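Local coordinates for protein RNA polymerase sigma factor SIGMA-28 (FliA) (Aquifex aeolicus, PDB 1RP3) that acts as the flagellar sigma factor, probably directing RNA polymerase to its promoters, and is held here in an inactive conformation by the anti-sigma factor FlgM, at residues E183-L188 and E229-M234; K193-L198 and K211-S216; A79-L84 and Y143-E148; H35-V40 and L136-F141. All coordinates share one frame; numbering follows the deposited sequence.

Interaction 1. Residues E183-L188 and E229-M234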
loop_
_atom_site.group_PDB
_atom_site.type_symbol
_atom_site.label_atom_id
_atom_site.label_comp_id
_atom_site.label_asym_id
_atom_site.label_seq_id
_atom_site.Cartn_x
_atom_site.Cartn_y
_atom_site.Cartn_z
ATOM N N GLU A 183 -19.544 7.822 0.284
ATOM C CA GLU A 183 -20.101 9.008 -0.342
ATOM C C GLU A 183 -19.198 9.453 -1.486
ATOM O O GLU A 183 -19.674 9.725 -2.585
ATOM C CB GLU A 183 -20.269 10.135 0.686
ATOM C CG GLU A 183 -21.004 11.383 0.154
ATOM C CD GLU A 183 -22.402 11.082 -0.411
ATOM O OE1 GLU A 183 -23.146 10.263 0.184
ATOM O OE2 GLU A 183 -22.754 11.672 -1.458
ATOM N N ALA A 184 -17.892 9.489 -1.231
ATOM C CA ALA A 184 -16.912 9.894 -2.237
ATOM C C ALA A 184 -16.825 8.903 -3.396
ATOM O O ALA A 184 -16.797 9.299 -4.559
ATOM C CB ALA A 184 -15.550 10.069 -1.591
ATOM N N VAL A 185 -16.810 7.613 -3.072
ATOM C CA VAL A 185 -16.724 6.563 -4.078
ATOM C C VAL A 185 -17.866 6.630 -5.088
ATOM O O VAL A 185 -17.648 6.487 -6.292
ATOM C CB VAL A 185 -16.681 5.169 -3.416
ATOM C CG1 VAL A 185 -16.834 4.071 -4.457
ATOM C CG2 VAL A 185 -15.364 4.999 -2.663
ATOM N N SER A 186 -19.070 6.896 -4.596
ATOM C CA SER A 186 -20.254 6.984 -5.443
ATOM C C SER A 186 -20.150 8.044 -6.534
ATOM O O SER A 186 -20.843 7.957 -7.544
ATOM C CB SER A 186 -21.486 7.270 -4.591
ATOM O OG SER A 186 -21.348 8.512 -3.936
ATOM N N LYS A 187 -19.280 9.029 -6.334
ATOM C CA LYS A 187 -19.116 10.106 -7.306
ATOM C C LYS A 187 -17.984 9.919 -8.319
ATOM O O LYS A 187 -17.472 10.887 -8.884
ATOM C CB LYS A 187 -19.004 11.451 -6.587
ATOM C CG LYS A 187 -20.266 11.791 -5.811
ATOM C CD LYS A 187 -20.176 13.136 -5.125
ATOM C CE LYS A 187 -21.422 13.393 -4.287
ATOM N NZ LYS A 187 -21.340 14.672 -3.526
ATOM N N LEU A 188 -17.623 8.661 -8.559
ATOM C CA LEU A 188 -16.580 8.314 -9.515
ATOM C C LEU A 188 -17.231 7.788 -10.785
ATOM O O LEU A 188 -18.310 7.192 -10.737
ATOM C CB LEU A 188 -15.681 7.208 -8.951
ATOM C CG LEU A 188 -14.765 7.474 -7.760
ATOM C CD1 LEU A 188 -14.169 6.164 -7.283
ATOM C CD2 LEU A 188 -13.673 8.454 -8.150
ATOM N N GLU A 229 -7.082 11.218 -7.325
ATOM C CA GLU A 229 -7.117 12.664 -7.142
ATOM C C GLU A 229 -8.511 13.072 -6.687
ATOM O O GLU A 229 -8.654 13.820 -5.721
ATOM C CB GLU A 229 -6.770 13.380 -8.432
ATOM N N ARG A 230 -9.539 12.560 -7.364
ATOM C CA ARG A 230 -10.911 12.883 -6.992
ATOM C C ARG A 230 -11.140 12.576 -5.521
ATOM O O ARG A 230 -11.477 13.469 -4.740
ATOM C CB ARG A 230 -11.927 12.090 -7.823
ATOM C CG ARG A 230 -12.040 12.492 -9.276
ATOM C CD ARG A 230 -13.426 12.134 -9.816
ATOM N NE ARG A 230 -13.456 11.978 -11.273
ATOM C CZ ARG A 230 -13.151 12.933 -12.149
ATOM N NH1 ARG A 230 -12.788 14.141 -11.738
ATOM N NH2 ARG A 230 -13.194 12.673 -13.449
ATOM N N LEU A 231 -10.903 11.323 -5.142
ATOM C CA LEU A 231 -11.098 10.879 -3.769
ATOM C C LEU A 231 -10.455 11.792 -2.736
ATOM O O LEU A 231 -11.077 12.101 -1.726
ATOM C CB LEU A 231 -10.609 9.436 -3.589
ATOM C CG LEU A 231 -11.384 8.371 -4.376
ATOM C CD1 LEU A 231 -10.643 7.045 -4.383
ATOM C CD2 LEU A 231 -12.766 8.210 -3.801
ATOM N N ARG A 232 -9.229 12.244 -2.986
ATOM C CA ARG A 232 -8.564 13.125 -2.033
ATOM C C ARG A 232 -9.345 14.426 -1.826
ATOM O O ARG A 232 -9.561 14.841 -0.690
ATOM C CB ARG A 232 -7.137 13.454 -2.471
ATOM C CG ARG A 232 -6.379 14.275 -1.431
ATOM C CD ARG A 232 -5.169 14.982 -2.009
ATOM N NE ARG A 232 -5.511 15.811 -3.166
ATOM C CZ ARG A 232 -6.226 16.938 -3.121
ATOM N NH1 ARG A 232 -6.695 17.400 -1.964
ATOM N NH2 ARG A 232 -6.484 17.603 -4.244
ATOM N N GLU A 233 -9.754 15.066 -2.924
ATOM C CA GLU A 233 -10.506 16.320 -2.857
ATOM C C GLU A 233 -11.850 16.094 -2.177
ATOM O O GLU A 233 -12.233 16.846 -1.287
ATOM C CB GLU A 233 -10.704 16.899 -4.257
ATOM N N MET A 234 -12.533 15.027 -2.574
ATOM C CA MET A 234 -13.829 14.654 -2.008
ATOM C C MET A 234 -13.766 14.464 -0.490
ATOM O O MET A 234 -14.615 14.968 0.241
ATOM C CB MET A 234 -14.318 13.337 -2.622
ATOM C CG MET A 234 -14.525 13.343 -4.119
ATOM S SD MET A 234 -15.910 14.356 -4.600
ATOM C CE MET A 234 -17.205 13.618 -3.580
#

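Interaction 2. Residues K193-L198 and K211-S216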
loop_
_atom_site.group_PDB
_atom_site.type_symbol
_atom_site.label_atom_id
_atom_site.label_comp_id
_atom_site.label_asym_id
_atom_site.label_seq_id
_atom_site.Cartn_x
_atom_site.Cartn_y
_atom_site.Cartn_z
ATOM N N LYS A 193 -14.086 3.870 -11.322
ATOM C CA LYS A 193 -14.545 3.024 -10.230
ATOM C C LYS A 193 -14.138 1.580 -10.494
ATOM O O LYS A 193 -13.644 0.903 -9.593
ATOM C CB LYS A 193 -16.064 3.145 -10.100
ATOM C CG LYS A 193 -16.675 2.450 -8.895
ATOM C CD LYS A 193 -18.175 2.752 -8.773
ATOM C CE LYS A 193 -18.423 4.239 -8.530
ATOM N NZ LYS A 193 -19.872 4.594 -8.531
ATOM N N LEU A 194 -14.301 1.132 -11.739
ATOM C CA LEU A 194 -13.933 -0.232 -12.139
ATOM C C LEU A 194 -12.434 -0.463 -11.970
ATOM O O LEU A 194 -12.014 -1.526 -11.525
ATOM C CB LEU A 194 -14.334 -0.499 -13.599
ATOM C CG LEU A 194 -13.761 -1.751 -14.291
ATOM C CD1 LEU A 194 -14.154 -3.030 -13.555
ATOM C CD2 LEU A 194 -14.230 -1.815 -15.734
ATOM N N VAL A 195 -11.633 0.528 -12.348
ATOM C CA VAL A 195 -10.190 0.420 -12.223
ATOM C C VAL A 195 -9.807 0.377 -10.747
ATOM O O VAL A 195 -8.967 -0.424 -10.344
ATOM C CB VAL A 195 -9.481 1.597 -12.928
ATOM C CG1 VAL A 195 -8.028 1.724 -12.464
ATOM C CG2 VAL A 195 -9.539 1.408 -14.436
ATOM N N ILE A 196 -10.457 1.207 -9.935
ATOM C CA ILE A 196 -10.164 1.245 -8.512
ATOM C C ILE A 196 -10.499 -0.086 -7.856
ATOM O O ILE A 196 -9.731 -0.584 -7.031
ATOM C CB ILE A 196 -10.919 2.380 -7.795
ATOM C CG1 ILE A 196 -10.379 3.737 -8.240
ATOM C CG2 ILE A 196 -10.750 2.261 -6.293
ATOM C CD1 ILE A 196 -8.906 3.946 -7.927
ATOM N N GLN A 197 -11.613 -0.690 -8.258
ATOM C CA GLN A 197 -12.007 -1.961 -7.669
ATOM C C GLN A 197 -11.013 -3.062 -8.027
ATOM O O GLN A 197 -10.606 -3.843 -7.157
ATOM C CB GLN A 197 -13.428 -2.354 -8.091
ATOM C CG GLN A 197 -13.936 -3.631 -7.415
ATOM C CD GLN A 197 -15.417 -3.918 -7.686
ATOM O OE1 GLN A 197 -16.294 -3.082 -7.429
ATOM N NE2 GLN A 197 -15.699 -5.117 -8.174
ATOM N N LEU A 198 -10.598 -3.118 -9.292
ATOM C CA LEU A 198 -9.655 -4.148 -9.715
ATOM C C LEU A 198 -8.301 -3.991 -9.035
ATOM O O LEU A 198 -7.620 -4.979 -8.742
ATOM C CB LEU A 198 -9.480 -4.142 -11.236
ATOM C CG LEU A 198 -10.613 -4.676 -12.125
ATOM C CD1 LEU A 198 -10.199 -4.569 -13.573
ATOM C CD2 LEU A 198 -10.953 -6.112 -11.799
ATOM N N LYS A 211 -4.185 -5.890 -18.726
ATOM C CA LYS A 211 -4.478 -7.113 -19.464
ATOM C C LYS A 211 -5.972 -7.432 -19.409
ATOM O O LYS A 211 -6.574 -7.815 -20.415
ATOM C CB LYS A 211 -3.651 -8.275 -18.901
ATOM C CG LYS A 211 -2.144 -8.081 -19.075
ATOM C CD LYS A 211 -1.300 -8.908 -18.103
ATOM C CE LYS A 211 -1.413 -10.411 -18.332
ATOM N NZ LYS A 211 -0.520 -11.153 -17.388
ATOM N N ILE A 212 -6.572 -7.227 -18.242
ATOM C CA ILE A 212 -7.993 -7.485 -18.053
ATOM C C ILE A 212 -8.828 -6.540 -18.910
ATOM O O ILE A 212 -9.703 -6.986 -19.647
ATOM C CB ILE A 212 -8.402 -7.342 -16.555
ATOM C CG1 ILE A 212 -7.607 -8.321 -15.697
ATOM C CG2 ILE A 212 -9.869 -7.637 -16.370
ATOM C CD1 ILE A 212 -7.810 -8.128 -14.222
ATOM N N LEU A 213 -8.552 -5.240 -18.830
ATOM C CA LEU A 213 -9.318 -4.260 -19.602
ATOM C C LEU A 213 -8.911 -4.122 -21.077
ATOM O O LEU A 213 -9.497 -3.324 -21.827
ATOM C CB LEU A 213 -9.318 -2.899 -18.899
ATOM C CG LEU A 213 -9.902 -2.929 -17.481
ATOM C CD1 LEU A 213 -9.982 -1.517 -16.914
ATOM C CD2 LEU A 213 -11.284 -3.579 -17.493
ATOM N N GLU A 214 -7.938 -4.935 -21.491
ATOM C CA GLU A 214 -7.438 -4.947 -22.863
ATOM C C GLU A 214 -6.941 -3.583 -23.348
ATOM O O GLU A 214 -7.150 -3.216 -24.505
ATOM C CB GLU A 214 -8.504 -5.497 -23.810
ATOM N N THR A 215 -6.289 -2.833 -22.463
ATOM C CA THR A 215 -5.760 -1.525 -22.826
ATOM C C THR A 215 -4.283 -1.434 -22.438
ATOM O O THR A 215 -3.654 -2.456 -22.138
ATOM C CB THR A 215 -6.560 -0.394 -22.146
ATOM O OG1 THR A 215 -6.143 0.882 -22.664
ATOM C CG2 THR A 215 -6.347 -0.431 -20.640
ATOM N N SER A 216 -3.732 -0.218 -22.468
ATOM C CA SER A 216 -2.332 0.026 -22.108
ATOM C C SER A 216 -2.178 0.317 -20.613
ATOM O O SER A 216 -3.148 0.634 -19.929
ATOM C CB SER A 216 -1.795 1.235 -22.867
ATOM O OG SER A 216 -2.417 2.419 -22.391
#

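Interaction 3. Residues A79-L84 and Y143-E148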
loop_
_atom_site.group_PDB
_atom_site.type_symbol
_atom_site.label_atom_id
_atom_site.label_comp_id
_atom_site.label_asym_id
_atom_site.label_seq_id
_atom_site.Cartn_x
_atom_site.Cartn_y
_atom_site.Cartn_z
ATOM N N ALA A 79 4.785 3.799 9.499
ATOM C CA ALA A 79 6.241 3.892 9.409
ATOM C C ALA A 79 6.726 3.739 7.976
ATOM O O ALA A 79 7.702 4.363 7.579
ATOM C CB ALA A 79 6.913 2.848 10.308
ATOM N N ILE A 80 6.036 2.917 7.196
ATOM C CA ILE A 80 6.434 2.691 5.815
ATOM C C ILE A 80 6.111 3.925 4.975
ATOM O O ILE A 80 6.939 4.365 4.181
ATOM C CB ILE A 80 5.787 1.388 5.258
ATOM C CG1 ILE A 80 6.392 0.176 5.963
ATOM C CG2 ILE A 80 5.969 1.264 3.763
ATOM C CD1 ILE A 80 5.756 -1.152 5.576
ATOM N N TYR A 81 4.918 4.492 5.155
ATOM C CA TYR A 81 4.539 5.698 4.416
ATOM C C TYR A 81 5.381 6.888 4.876
ATOM O O TYR A 81 5.673 7.791 4.083
ATOM C CB TYR A 81 3.037 5.982 4.549
ATOM C CG TYR A 81 2.191 5.080 3.679
ATOM C CD1 TYR A 81 2.188 5.225 2.292
ATOM C CD2 TYR A 81 1.434 4.059 4.232
ATOM C CE1 TYR A 81 1.453 4.374 1.479
ATOM C CE2 TYR A 81 0.698 3.204 3.436
ATOM C CZ TYR A 81 0.710 3.369 2.058
ATOM O OH TYR A 81 -0.045 2.544 1.263
ATOM N N ASP A 82 5.803 6.871 6.141
ATOM C CA ASP A 82 6.653 7.934 6.676
ATOM C C ASP A 82 7.942 7.967 5.880
ATOM O O ASP A 82 8.460 9.043 5.563
ATOM C CB ASP A 82 7.030 7.692 8.145
ATOM C CG ASP A 82 5.971 8.189 9.128
ATOM O OD1 ASP A 82 5.101 8.998 8.731
ATOM O OD2 ASP A 82 6.011 7.757 10.307
ATOM N N TYR A 83 8.480 6.780 5.602
ATOM C CA TYR A 83 9.715 6.677 4.854
ATOM C C TYR A 83 9.501 6.995 3.369
ATOM O O TYR A 83 10.296 7.716 2.771
ATOM C CB TYR A 83 10.344 5.289 5.025
ATOM C CG TYR A 83 11.294 4.907 3.910
ATOM C CD1 TYR A 83 12.529 5.538 3.776
ATOM C CD2 TYR A 83 10.950 3.929 2.980
ATOM C CE1 TYR A 83 13.403 5.203 2.747
ATOM C CE2 TYR A 83 11.814 3.591 1.952
ATOM C CZ TYR A 83 13.039 4.232 1.838
ATOM O OH TYR A 83 13.893 3.913 0.799
ATOM N N LEU A 84 8.443 6.453 2.779
ATOM C CA LEU A 84 8.185 6.705 1.370
ATOM C C LEU A 84 7.919 8.182 1.094
ATOM O O LEU A 84 8.311 8.705 0.055
ATOM C CB LEU A 84 7.032 5.833 0.872
ATOM C CG LEU A 84 7.343 4.336 0.817
ATOM C CD1 LEU A 84 6.062 3.542 0.639
ATOM C CD2 LEU A 84 8.327 4.064 -0.307
ATOM N N TYR A 143 -0.124 10.175 -5.742
ATOM C CA TYR A 143 -1.542 10.304 -5.439
ATOM C C TYR A 143 -1.943 9.362 -4.316
ATOM O O TYR A 143 -2.906 9.614 -3.595
ATOM C CB TYR A 143 -2.390 10.076 -6.683
ATOM C CG TYR A 143 -2.247 11.191 -7.701
ATOM C CD1 TYR A 143 -2.789 12.462 -7.459
ATOM C CD2 TYR A 143 -1.536 10.994 -8.887
ATOM C CE1 TYR A 143 -2.626 13.504 -8.377
ATOM C CE2 TYR A 143 -1.365 12.029 -9.808
ATOM C CZ TYR A 143 -1.910 13.281 -9.549
ATOM O OH TYR A 143 -1.748 14.300 -10.464
ATOM N N ILE A 144 -1.198 8.274 -4.163
ATOM C CA ILE A 144 -1.471 7.335 -3.086
ATOM C C ILE A 144 -1.047 7.999 -1.787
ATOM O O ILE A 144 -1.770 7.956 -0.800
ATOM C CB ILE A 144 -0.723 6.002 -3.301
ATOM C CG1 ILE A 144 -1.507 5.163 -4.300
ATOM C CG2 ILE A 144 -0.545 5.233 -1.981
ATOM C CD1 ILE A 144 -0.748 3.988 -4.824
ATOM N N LEU A 145 0.109 8.650 -1.813
ATOM C CA LEU A 145 0.629 9.342 -0.640
ATOM C C LEU A 145 -0.330 10.426 -0.174
ATOM O O LEU A 145 -0.693 10.491 1.006
ATOM C CB LEU A 145 1.989 9.958 -0.942
ATOM C CG LEU A 145 3.158 8.980 -0.928
ATOM C CD1 LEU A 145 4.390 9.658 -1.443
ATOM C CD2 LEU A 145 3.386 8.438 0.489
ATOM N N SER A 146 -0.725 11.288 -1.105
ATOM C CA SER A 146 -1.659 12.364 -0.796
ATOM C C SER A 146 -2.953 11.819 -0.194
ATOM O O SER A 146 -3.473 12.374 0.763
ATOM C CB SER A 146 -1.965 13.188 -2.048
ATOM O OG SER A 146 -0.812 13.899 -2.440
ATOM N N LEU A 147 -3.463 10.728 -0.748
ATOM C CA LEU A 147 -4.681 10.149 -0.212
ATOM C C LEU A 147 -4.433 9.531 1.167
ATOM O O LEU A 147 -5.322 9.527 2.009
ATOM C CB LEU A 147 -5.255 9.109 -1.166
ATOM C CG LEU A 147 -6.599 8.535 -0.732
ATOM C CD1 LEU A 147 -7.568 9.678 -0.403
ATOM C CD2 LEU A 147 -7.162 7.637 -1.833
ATOM N N GLU A 148 -3.220 9.030 1.394
ATOM C CA GLU A 148 -2.853 8.423 2.671
ATOM C C GLU A 148 -2.864 9.490 3.771
ATOM O O GLU A 148 -3.272 9.216 4.894
ATOM C CB GLU A 148 -1.466 7.757 2.580
ATOM C CG GLU A 148 -1.101 6.859 3.779
ATOM C CD GLU A 148 -0.428 7.608 4.929
ATOM O OE1 GLU A 148 0.204 8.659 4.695
ATOM O OE2 GLU A 148 -0.507 7.130 6.076
#

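Interaction 4. Residues H35-V40 and L136-F141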
loop_
_atom_site.group_PDB
_atom_site.type_symbol
_atom_site.label_atom_id
_atom_site.label_comp_id
_atom_site.label_asym_id
_atom_site.label_seq_id
_atom_site.Cartn_x
_atom_site.Cartn_y
_atom_site.Cartn_z
ATOM N N HIS A 35 2.148 -1.048 -5.778
ATOM C CA HIS A 35 1.891 0.304 -6.261
ATOM C C HIS A 35 3.163 1.130 -6.382
ATOM O O HIS A 35 3.108 2.327 -6.645
ATOM C CB HIS A 35 0.963 1.027 -5.290
ATOM C CG HIS A 35 -0.290 0.268 -4.973
ATOM N ND1 HIS A 35 -1.513 0.628 -5.490
ATOM C CD2 HIS A 35 -0.501 -0.799 -4.183
ATOM C CE1 HIS A 35 -2.435 -0.199 -5.022
ATOM N NE2 HIS A 35 -1.857 -1.073 -4.232
ATOM N N LEU A 36 4.301 0.512 -6.108
ATOM C CA LEU A 36 5.559 1.221 -6.159
ATOM C C LEU A 36 6.387 0.884 -7.391
ATOM O O LEU A 36 6.160 -0.120 -8.058
ATOM C CB LEU A 36 6.363 0.906 -4.896
ATOM C CG LEU A 36 5.954 1.604 -3.593
ATOM C CD1 LEU A 36 6.586 0.887 -2.381
ATOM C CD2 LEU A 36 6.369 3.088 -3.669
ATOM N N PRO A 37 7.307 1.779 -7.761
ATOM C CA PRO A 37 8.148 1.497 -8.924
ATOM C C PRO A 37 8.944 0.250 -8.554
ATOM O O PRO A 37 9.316 0.060 -7.393
ATOM C CB PRO A 37 9.075 2.714 -8.981
ATOM C CG PRO A 37 8.281 3.802 -8.340
ATOM C CD PRO A 37 7.581 3.117 -7.203
ATOM N N GLU A 38 9.188 -0.595 -9.544
ATOM C CA GLU A 38 9.940 -1.828 -9.373
ATOM C C GLU A 38 11.281 -1.638 -8.637
ATOM O O GLU A 38 11.701 -2.506 -7.870
ATOM C CB GLU A 38 10.162 -2.443 -10.756
ATOM C CG GLU A 38 10.767 -3.837 -10.768
ATOM C CD GLU A 38 10.836 -4.438 -12.177
ATOM O OE1 GLU A 38 11.093 -3.686 -13.150
ATOM O OE2 GLU A 38 10.619 -5.667 -12.310
ATOM N N ASP A 39 11.905 -0.475 -8.819
ATOM C CA ASP A 39 13.195 -0.168 -8.201
ATOM C C ASP A 39 13.192 -0.036 -6.670
ATOM O O ASP A 39 14.253 -0.028 -6.050
ATOM C CB ASP A 39 13.797 1.099 -8.837
ATOM C CG ASP A 39 13.130 2.394 -8.344
ATOM O OD1 ASP A 39 11.945 2.368 -7.941
ATOM O OD2 ASP A 39 13.805 3.448 -8.356
ATOM N N VAL A 40 12.020 0.130 -6.062
ATOM C CA VAL A 40 11.956 0.247 -4.604
ATOM C C VAL A 40 12.150 -1.140 -3.995
ATOM O O VAL A 40 11.421 -2.075 -4.314
ATOM C CB VAL A 40 10.628 0.873 -4.121
ATOM C CG1 VAL A 40 10.549 0.859 -2.599
ATOM C CG2 VAL A 40 10.509 2.309 -4.645
ATOM N N LEU A 136 5.287 6.243 -14.445
ATOM C CA LEU A 136 3.859 6.096 -14.173
ATOM C C LEU A 136 3.642 5.594 -12.734
ATOM O O LEU A 136 2.658 5.953 -12.093
ATOM C CB LEU A 136 3.221 5.126 -15.171
ATOM C CG LEU A 136 3.135 5.633 -16.618
ATOM C CD1 LEU A 136 2.655 4.534 -17.532
ATOM C CD2 LEU A 136 2.207 6.829 -16.702
ATOM N N ASP A 137 4.581 4.794 -12.217
ATOM C CA ASP A 137 4.473 4.280 -10.859
ATOM C C ASP A 137 4.730 5.368 -9.825
ATOM O O ASP A 137 4.025 5.433 -8.817
ATOM C CB ASP A 137 5.407 3.085 -10.638
ATOM C CG ASP A 137 4.852 1.786 -11.221
ATOM O OD1 ASP A 137 3.611 1.633 -11.291
ATOM O OD2 ASP A 137 5.658 0.907 -11.596
ATOM N N LYS A 138 5.717 6.228 -10.082
ATOM C CA LYS A 138 6.031 7.331 -9.175
ATOM C C LYS A 138 4.874 8.317 -9.153
ATOM O O LYS A 138 4.461 8.775 -8.089
ATOM C CB LYS A 138 7.310 8.061 -9.595
ATOM C CG LYS A 138 8.578 7.250 -9.400
ATOM C CD LYS A 138 9.813 8.038 -9.791
ATOM C CE LYS A 138 10.059 9.224 -8.868
ATOM N NZ LYS A 138 11.262 10.002 -9.301
ATOM N N ILE A 139 4.327 8.601 -10.333
ATOM C CA ILE A 139 3.212 9.527 -10.465
ATOM C C ILE A 139 2.031 9.018 -9.651
ATOM O O ILE A 139 1.511 9.720 -8.777
ATOM C CB ILE A 139 2.797 9.705 -11.948
ATOM C CG1 ILE A 139 3.845 10.539 -12.687
ATOM C CG2 ILE A 139 1.418 10.358 -12.041
ATOM C CD1 ILE A 139 3.698 10.497 -14.200
ATOM N N ASN A 140 1.643 7.780 -9.927
ATOM C CA ASN A 140 0.547 7.134 -9.226
ATOM C C ASN A 140 0.792 7.010 -7.732
ATOM O O ASN A 140 -0.149 7.104 -6.932
ATOM C CB ASN A 140 0.268 5.760 -9.829
ATOM C CG ASN A 140 -0.600 5.846 -11.052
ATOM O OD1 ASN A 140 -0.186 5.496 -12.156
ATOM N ND2 ASN A 140 -1.815 6.357 -10.870
ATOM N N PHE A 141 2.051 6.821 -7.337
ATOM C CA PHE A 141 2.300 6.702 -5.913
ATOM C C PHE A 141 2.136 8.041 -5.187
ATOM O O PHE A 141 1.706 8.074 -4.029
ATOM C CB PHE A 141 3.623 6.014 -5.584
ATOM C CG PHE A 141 3.627 5.413 -4.212
ATOM C CD1 PHE A 141 2.811 4.326 -3.923
ATOM C CD2 PHE A 141 4.364 5.989 -3.182
ATOM C CE1 PHE A 141 2.723 3.829 -2.634
ATOM C CE2 PHE A 141 4.276 5.493 -1.879
ATOM C CZ PHE A 141 3.457 4.415 -1.608
HETATM O O HOH W 1 8.660 0.504 -12.028
#

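Interaction 1. Residues E183-L188 and E229-M234
A184 sits against M234 and L231 where the end of helix 167-185 meets helix 217-236, inside sigma region 4. This is the buried part. The methyl CB of A184 is 3.6 Å from CB of M234, and CD2 of L231 lies 4.0 Å from the same CB, at about a right angle to the methionine. The backbones come close here, with the CA atoms of A184 and M234 5.7 Å apart. CD2 of L231 also faces CG2 of V185 and CD1 of L188, so one leucine branch gathers three side chains; L83 of the FlgM chain packs on L231 as well.

The edge toward solvent is nonetheless pressed close at one point. M234 is bent at chi2 and chi3 (-69° and -55°), so that CE crosses the extended K187 chain at an angle, only 3.4 Å from K187 CD. The amine of K187 runs on to a long salt bridge with E183 in its own segment. At the other end L188 CD2 rests on the aliphatic part of R230, 4.0 Å from its CB, while the guanidinium carries on to a weak, long ion pair with E192. No hydrogen bond joins the two segments, so the join depends on apolar shape, with charges kept at its margins.

Interaction 2. Residues K193-L198 and K211-S216
L213 is the bump of this contact: its forked end enters a shallow hollow on helix 190-201 bordered by L194, V195 and L198. The two branches part company there. CD1 goes to V195, 3.9 Å from its CG2, while CD2 takes the other side and meets L194 tip to tip, 3.9 Å from CD2 of that leucine. L198 closes the hollow one helical turn beyond L194, its CD1 4.2 Å from CD2 of L213. L198 and I212 also reach toward each other tip to tip, the same CD1 lying 4.2 Å from CG2 of I212, the branch that stands anti to the backbone N.

L213 stands where helix 206-212 ends in a Schellman motif, with E214, at positive phi, as its C-prime residue; S216 then caps the next helix through its OG. Helix 206-212, this turn and helix 217-236 make up the helix-turn-helix, as in sigma region 4 of the family, and helix 190-201 packs against it. V195 also touches V220 and L223 of helix 217-236. On the neighbouring face of helix 190-201, Q197 hydrogen-bonds Y72, E73 and S75 of the FlgM chain.

Interaction 3. Residues A79-L84 and Y143-E148
Y81 reaches from helix 66-85 to helix 129-158 and brings its ring against E148, L145 and I144. One element is a CH-pi contact. CG of E148 stands 3.8 Å from the centroid of the Y81 ring, 13° off the ring normal, and the carboxylate stacks over the CB end, its plane 8° from the ring's. The bend at chi2 of E148 is what turns the carboxylate back toward CB of Y81.

Apolar contacts add to this. L145 comes at the ring edge, CD2 lying 3.9 Å from CD1 of Y81, and CG2 of I144 approaches CE1 of Y81 obliquely at 4.1 Å. L84, one turn after Y81, adds a looser touch through its CB, 4.5 Å from CD2 of L145. The helical segments run at 128° to each other with their axes 11.1 Å apart, a wide gap that the tyrosine spans. This is an interface between sigma regions 2 and 3, and in the complex F86 of the FlgM chain packs on Y81, F87 of that chain on I144 and E148. With an alanine in place of Y81, the CG methylene of E148 would probably be left without its aromatic face and a gap would open beside L145.

The polar contribution comes from outside the two segments. E148 forms salt bridges with R85 through OE1 and with R152 through OE2, which probably fix the turn of its carboxylate; R85 also donates to the backbone O of L145, while R152 has a second acid in D82.

Interaction 4. Residues H35-V40 and L136-F141
This contact is mainly apolar: the loop H35-V40, between helices 7-33 and 42-58 of sigma region 2, rests on helix 129-158 of region 3, at F141, D137 and K138. L36 meets the ring of F141 face on. CD2 of L36 lies over the centre of the F141 ring, 3.5 Å from the centroid and 7° off the normal, a CH-pi contact; the carbonyl O of H35 approaches the same ring obliquely, 3.4 Å from CD1 of F141. F141 has CG anti to its backbone N (chi1 -157°), which places the ring face against L36. One helical turn before F141, D137 and K138 meet P37, whose CA is 3.6 Å from CB of D137 and whose CG is the same distance from CG of K138. Polar contact is indirect: a water accepts from the backbone N of E38 and donates to OD2 of D137, at 2.8 and 3.1 Å. A serine in place of F141 would probably leave CD2 of L36 without the ring face it sits on and open a gap next to H35. Around this, F141 also meets Y81 and L84 of helix 66-85, K138 pairs with D88, and H35 turns to K224 of helix 217-236, with its ring meeting F86 of the FlgM chain.

How the interactions relate
Interactions 3 and 4 share helix 129-158 and lie about 12 Å apart between centres, touching through L84 with L36 and through I144 with H35. Their segments alternate along the chain, so two parts of region 2 are pinned to successive turns of one region 3 helix. Interactions 1 and 2 follow later, both in region 4, with interaction 2 lying in sequence between the segments of interaction 1; their centres are about 18 Å apart and K193 touches the turn V185-L188. Helix 217-236 then meets helix 129-158, R232 and E229 packing on S146 and Y143, which links interactions 1 and 3. These contacts bring regions 2, 3 and 4 together, consistent with the inactive conformation seen with FlgM.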